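Dnab-like replicative helicase (Bacillus phage SPP1, PDB 3BH0) probably unwinds duplex DNA in the 5'-3' direction during phage replication, powered by ATP hydrolysis, the chain here being its C-terminal RecA-like ATPase domain. Local coordinates at residues A[189-194]-A[227-232]; A[94-99]-A[151-156]. One frame throughout, in Å; residues are numbered along the deposited sequence.

Contact 1: residues A[189-194]-A[227-232]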
loop_
_atom_site.group_PDB
_atom_site.type_symbol
_atom_site.label_atom_id
_atom_site.label_comp_id
_atom_site.label_asym_id
_atom_site.label_seq_id
_atom_site.Cartn_x
_atom_site.Cartn_y
_atom_site.Cartn_z
ATOM N N TYR A 189 3.578 -2.047 -7.872
ATOM C CA TYR A 189 4.761 -2.829 -7.932
ATOM C C TYR A 189 6.000 -2.240 -8.538
ATOM O O TYR A 189 6.042 -1.831 -9.695
ATOM C CB TYR A 189 4.491 -4.350 -7.935
ATOM C CG TYR A 189 4.941 -5.219 -9.060
ATOM C CD1 TYR A 189 6.237 -5.728 -9.085
ATOM C CD2 TYR A 189 4.032 -5.655 -10.027
ATOM C CE1 TYR A 189 6.643 -6.586 -10.091
ATOM C CE2 TYR A 189 4.428 -6.527 -11.036
ATOM C CZ TYR A 189 5.728 -6.982 -11.058
ATOM O OH TYR A 189 6.121 -7.821 -12.061
ATOM N N LEU A 190 6.969 -2.157 -7.630
ATOM C CA LEU A 190 8.185 -1.413 -7.743
ATOM C C LEU A 190 9.089 -1.908 -8.853
ATOM O O LEU A 190 9.718 -1.104 -9.526
ATOM C CB LEU A 190 8.912 -1.455 -6.388
ATOM C CG LEU A 190 10.310 -0.849 -6.191
ATOM C CD1 LEU A 190 10.390 -0.270 -4.792
ATOM C CD2 LEU A 190 11.432 -1.867 -6.420
ATOM N N GLN A 191 9.128 -3.221 -9.047
ATOM C CA GLN A 191 10.100 -3.850 -9.941
ATOM C C GLN A 191 9.708 -3.715 -11.404
ATOM O O GLN A 191 10.401 -4.229 -12.288
ATOM C CB GLN A 191 10.305 -5.329 -9.582
ATOM C CG GLN A 191 11.069 -5.563 -8.276
ATOM C CD GLN A 191 10.178 -5.531 -7.024
ATOM O OE1 GLN A 191 8.951 -5.400 -7.102
ATOM N NE2 GLN A 191 10.810 -5.664 -5.861
ATOM N N LEU A 192 8.596 -3.024 -11.631
ATOM C CA LEU A 192 8.108 -2.665 -12.948
ATOM C C LEU A 192 8.527 -1.237 -13.341
ATOM O O LEU A 192 8.407 -0.842 -14.510
ATOM C CB LEU A 192 6.566 -2.770 -12.966
ATOM C CG LEU A 192 5.872 -3.822 -13.843
ATOM C CD1 LEU A 192 6.542 -5.175 -13.722
ATOM C CD2 LEU A 192 4.377 -3.932 -13.549
ATOM N N LEU A 193 9.009 -0.466 -12.368
ATOM C CA LEU A 193 9.381 0.934 -12.608
ATOM C C LEU A 193 10.549 1.042 -13.588
ATOM O O LEU A 193 11.431 0.194 -13.601
ATOM C CB LEU A 193 9.719 1.653 -11.297
ATOM C CG LEU A 193 8.554 2.004 -10.368
ATOM C CD1 LEU A 193 9.038 2.416 -8.982
ATOM C CD2 LEU A 193 7.663 3.080 -10.960
ATOM N N GLU A 194 10.541 2.084 -14.417
ATOM C CA GLU A 194 11.655 2.331 -15.341
ATOM C C GLU A 194 12.875 2.769 -14.547
ATOM O O GLU A 194 12.820 3.772 -13.861
ATOM C CB GLU A 194 11.281 3.412 -16.346
ATOM C CG GLU A 194 10.137 3.029 -17.245
ATOM C CD GLU A 194 9.989 3.981 -18.427
ATOM O OE1 GLU A 194 10.353 5.188 -18.299
ATOM O OE2 GLU A 194 9.499 3.515 -19.484
ATOM N N LEU A 227 4.449 -1.569 -3.531
ATOM C CA LEU A 227 4.251 -3.001 -3.624
ATOM C C LEU A 227 5.501 -3.622 -4.247
ATOM O O LEU A 227 6.125 -3.034 -5.128
ATOM C CB LEU A 227 3.002 -3.323 -4.466
ATOM C CG LEU A 227 1.657 -3.397 -3.743
ATOM C CD1 LEU A 227 1.352 -2.099 -3.022
ATOM C CD2 LEU A 227 0.517 -3.747 -4.690
ATOM N N SER A 228 5.842 -4.821 -3.784
ATOM C CA SER A 228 7.050 -5.495 -4.200
ATOM C C SER A 228 6.829 -6.993 -4.258
ATOM O O SER A 228 6.166 -7.584 -3.398
ATOM C CB SER A 228 8.200 -5.178 -3.240
ATOM O OG SER A 228 9.304 -6.030 -3.487
ATOM N N GLN A 229 7.408 -7.608 -5.276
ATOM C CA GLN A 229 7.342 -9.041 -5.437
ATOM C C GLN A 229 8.365 -9.640 -4.495
ATOM O O GLN A 229 9.106 -8.907 -3.849
ATOM C CB GLN A 229 7.606 -9.421 -6.903
ATOM C CG GLN A 229 9.056 -9.268 -7.403
ATOM C CD GLN A 229 9.154 -9.267 -8.955
ATOM O OE1 GLN A 229 8.217 -9.647 -9.648
ATOM N NE2 GLN A 229 10.285 -8.833 -9.480
ATOM N N LEU A 230 8.379 -10.964 -4.384
ATOM C CA LEU A 230 9.371 -11.674 -3.560
ATOM C C LEU A 230 9.919 -12.857 -4.322
ATOM O O LEU A 230 9.287 -13.333 -5.276
ATOM C CB LEU A 230 8.779 -12.145 -2.221
ATOM C CG LEU A 230 8.618 -11.065 -1.157
ATOM C CD1 LEU A 230 7.692 -11.530 -0.067
ATOM C CD2 LEU A 230 9.951 -10.668 -0.586
ATOM N N SER A 231 11.092 -13.316 -3.892
ATOM C CA SER A 231 11.783 -14.473 -4.473
ATOM C C SER A 231 10.907 -15.735 -4.460
ATOM O O SER A 231 10.198 -15.999 -3.479
ATOM C CB SER A 231 13.069 -14.726 -3.680
ATOM O OG SER A 231 13.803 -15.804 -4.229
ATOM N N ARG A 232 10.953 -16.521 -5.534
ATOM C CA ARG A 232 10.147 -17.755 -5.586
ATOM C C ARG A 232 10.734 -18.840 -4.694
ATOM O O ARG A 232 10.156 -19.908 -4.517
ATOM C CB ARG A 232 9.905 -18.236 -7.022
ATOM C CG ARG A 232 11.123 -18.758 -7.795
ATOM C CD ARG A 232 10.738 -19.104 -9.264
ATOM N NE ARG A 232 9.285 -19.311 -9.437
ATOM C CZ ARG A 232 8.716 -20.154 -10.306
ATOM N NH1 ARG A 232 9.457 -20.908 -11.106
ATOM N NH2 ARG A 232 7.390 -20.246 -10.380
#
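Gln-191 reaches across to Ser-228 and Gln-229 where two neighbouring parallel strands of the RecA-like P-loop NTPase core, 183-188 and 223-228, finish at the same, C-terminal end of the sheet. Three hydrogen bonds join the segments. Leu-190 N, not Tyr-189 N, binds Leu-227 O at 2.8 Å as the chain leaves the strand for a 3-10 turn; the same carbonyl oxygen also receives the CA-H of Tyr-189, with CA to O 3.1 Å. The other two bonds both use the Gln-191 side-chain amide. Bent at chi2 (85°), the chain turns its end back over the strand terminus, so that NE2 donates almost straight to Ser-228 OG at 2.8 Å while OE1 accepts Gln-229 N at 3.3 Å, from above the carbonyl plane. Each polar atom of this buried amide thus has a partner. Ser-228 OG directs its own proton to Gln-229 O, leaving its oxygen to accept NE2.

Among the apolar contacts, CB of Tyr-189 lies 3.9 Å from CB of Leu-227, whose side chain also touches the probable Walker A loop. On the outer side, the Gln-229 amide lies across both Tyr-189 and Gln-191: its NE2 rests 3.5 Å from Gln-191 CB, and its OE1 approaches the Tyr-189 ring obliquely, 3.5 Å from CE1.

Contact 2: residues A[94-99]-A[151-156]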
loop_
_atom_site.group_PDB
_atom_site.type_symbol
_atom_site.label_atom_id
_atom_site.label_comp_id
_atom_site.label_asym_id
_atom_site.label_seq_id
_atom_site.Cartn_x
_atom_site.Cartn_y
_atom_site.Cartn_z
ATOM N N ASP A 94 -10.803 7.798 2.794
ATOM C CA ASP A 94 -11.879 8.055 3.752
ATOM C C ASP A 94 -11.492 8.985 4.913
ATOM O O ASP A 94 -12.356 9.583 5.547
ATOM C CB ASP A 94 -12.422 6.733 4.303
ATOM C CG ASP A 94 -13.259 5.962 3.288
ATOM O OD1 ASP A 94 -13.488 6.452 2.154
ATOM O OD2 ASP A 94 -13.684 4.844 3.644
ATOM N N ASN A 95 -10.204 9.099 5.199
ATOM C CA ASN A 95 -9.724 10.105 6.143
ATOM C C ASN A 95 -9.623 11.464 5.452
ATOM O O ASN A 95 -9.204 12.446 6.050
ATOM C CB ASN A 95 -8.346 9.702 6.662
ATOM C CG ASN A 95 -8.264 9.703 8.168
ATOM O OD1 ASN A 95 -7.399 10.368 8.749
ATOM N ND2 ASN A 95 -9.146 8.938 8.815
ATOM N N ASP A 96 -10.017 11.502 4.181
ATOM C CA ASP A 96 -9.884 12.676 3.305
ATOM C C ASP A 96 -8.420 13.011 2.974
ATOM O O ASP A 96 -8.081 14.154 2.638
ATOM C CB ASP A 96 -10.648 13.894 3.841
ATOM C CG ASP A 96 -11.162 14.797 2.721
ATOM O OD1 ASP A 96 -10.518 15.847 2.463
ATOM O OD2 ASP A 96 -12.198 14.442 2.089
ATOM N N ASP A 97 -7.560 11.998 3.061
ATOM C CA ASP A 97 -6.207 12.103 2.545
ATOM C C ASP A 97 -6.285 11.814 1.053
ATOM O O ASP A 97 -7.293 11.260 0.583
ATOM C CB ASP A 97 -5.279 11.126 3.266
ATOM C CG ASP A 97 -5.109 11.467 4.740
ATOM O OD1 ASP A 97 -4.686 12.605 5.037
ATOM O OD2 ASP A 97 -5.400 10.604 5.603
ATOM N N VAL A 98 -5.242 12.207 0.319
ATOM C CA VAL A 98 -5.188 12.072 -1.137
ATOM C C VAL A 98 -4.296 10.896 -1.541
ATOM O O VAL A 98 -3.126 10.838 -1.166
ATOM C CB VAL A 98 -4.674 13.382 -1.800
ATOM C CG1 VAL A 98 -4.592 13.248 -3.324
ATOM C CG2 VAL A 98 -5.565 14.557 -1.425
ATOM N N VAL A 99 -4.861 9.965 -2.307
ATOM C CA VAL A 99 -4.132 8.786 -2.767
ATOM C C VAL A 99 -3.839 8.837 -4.270
ATOM O O VAL A 99 -4.749 8.928 -5.083
ATOM C CB VAL A 99 -4.871 7.471 -2.410
ATOM C CG1 VAL A 99 -4.003 6.260 -2.770
ATOM C CG2 VAL A 99 -5.244 7.436 -0.922
ATOM N N ASN A 151 -16.671 10.364 -5.214
ATOM C CA ASN A 151 -16.412 11.339 -4.162
ATOM C C ASN A 151 -15.257 10.896 -3.263
ATOM O O ASN A 151 -15.281 11.087 -2.041
ATOM C CB ASN A 151 -17.693 11.600 -3.357
ATOM C CG ASN A 151 -18.776 12.294 -4.186
ATOM O OD1 ASN A 151 -19.036 11.926 -5.340
ATOM N ND2 ASN A 151 -19.408 13.311 -3.599
ATOM N N SER A 152 -14.251 10.288 -3.887
ATOM C CA SER A 152 -13.041 9.863 -3.195
ATOM C C SER A 152 -11.829 10.627 -3.729
ATOM O O SER A 152 -11.893 11.269 -4.790
ATOM C CB SER A 152 -12.829 8.352 -3.350
ATOM O OG SER A 152 -12.275 8.054 -4.617
ATOM N N ASN A 153 -10.726 10.535 -2.986
ATOM C CA ASN A 153 -9.479 11.208 -3.344
ATOM C C ASN A 153 -8.452 10.199 -3.875
ATOM O O ASN A 153 -7.289 10.168 -3.456
ATOM C CB ASN A 153 -8.944 11.977 -2.133
ATOM C CG ASN A 153 -10.045 12.683 -1.373
ATOM O OD1 ASN A 153 -10.651 13.622 -1.882
ATOM N ND2 ASN A 153 -10.334 12.208 -0.163
ATOM N N ILE A 154 -8.919 9.366 -4.795
ATOM C CA ILE A 154 -8.110 8.343 -5.394
ATOM C C ILE A 154 -7.815 8.838 -6.783
ATOM O O ILE A 154 -8.726 9.048 -7.576
ATOM C CB ILE A 154 -8.863 6.990 -5.480
ATOM C CG1 ILE A 154 -9.367 6.542 -4.106
ATOM C CG2 ILE A 154 -7.986 5.901 -6.135
ATOM C CD1 ILE A 154 -8.406 5.676 -3.336
ATOM N N ASN A 155 -6.547 9.069 -7.069
ATOM C CA ASN A 155 -6.119 9.321 -8.429
ATOM C C ASN A 155 -5.431 8.078 -8.896
ATOM O O ASN A 155 -4.856 7.345 -8.077
ATOM C CB ASN A 155 -5.131 10.484 -8.509
ATOM C CG ASN A 155 -5.757 11.805 -8.134
ATOM O OD1 ASN A 155 -5.598 12.289 -6.998
ATOM N ND2 ASN A 155 -6.494 12.395 -9.076
ATOM N N ILE A 156 -5.488 7.839 -10.202
ATOM C CA ILE A 156 -4.837 6.680 -10.780
ATOM C C ILE A 156 -3.984 7.095 -11.968
ATOM O O ILE A 156 -4.459 7.796 -12.855
ATOM C CB ILE A 156 -5.838 5.575 -11.189
ATOM C CG1 ILE A 156 -6.753 5.212 -10.007
ATOM C CG2 ILE A 156 -5.077 4.343 -11.695
ATOM C CD1 ILE A 156 -7.867 4.185 -10.319
#
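Val-99 pairs with Ile-154 in parallel where strand 98-103 meets strand 154-157, an outermost strand of the RecA-like sheet in this chain. The tight part begins with the backbone. Val-99 N donates to Asn-153 O and Val-99 O accepts Asn-155 N, each at 2.7 Å, both bonds nearly straight at hydrogen and at oxygen; one valine thus straddles Ile-154. On the face bearing both side chains, Ile-154 bends its CD1 back to 4.1 Å from Val-99 CB, beneath helix 81-93, which Val-99 meets at Ala-89 and Met-92. Asn-153 is packed closely too: the backbone sets its CB 3.3 Å from Asp-97 O, and chi1 (-41°) swings the amide over the incoming turn, where ND2 also makes a weak hydrogen bond to that oxygen, at 3.3 Å and 128°.

The solvent side is looser. Exposed Asp-96, whose positive phi completes a Schellman motif at the end of helix 81-93, holds OD2 3.7 Å from Asn-153 ND2. Asp-96 OD1 forms a salt bridge with Lys-181, and Asp-97 OD1 one with Arg-182. With two short, straight main-chain bonds against one weak side-chain bond, the segments are joined chiefly by uncharged backbone groups, while the turn's acids are engaged by basic residues leading into strand 183-188.

How the contacts relate
Both contacts belong to the same sheet, with centres 24 Å apart on opposite sides of the chain's centre. Contact 1 is buried and joins the ends of two inner strands, near the probable nucleotide-binding loop; contact 2 is only partly buried and joins the starts of an inner and an outermost strand. Strand 183-188 connects them, since it lies between 98-103 and 223-228 and leads from the basic residues beside contact 2 to the turn of contact 1. The chemistry differs accordingly. Side-chain amide and hydroxyl groups supply much of the bonding at 189-194/227-232, whereas regular main-chain pairing dominates at 94-99/151-156, with charged groups gathered at its margin.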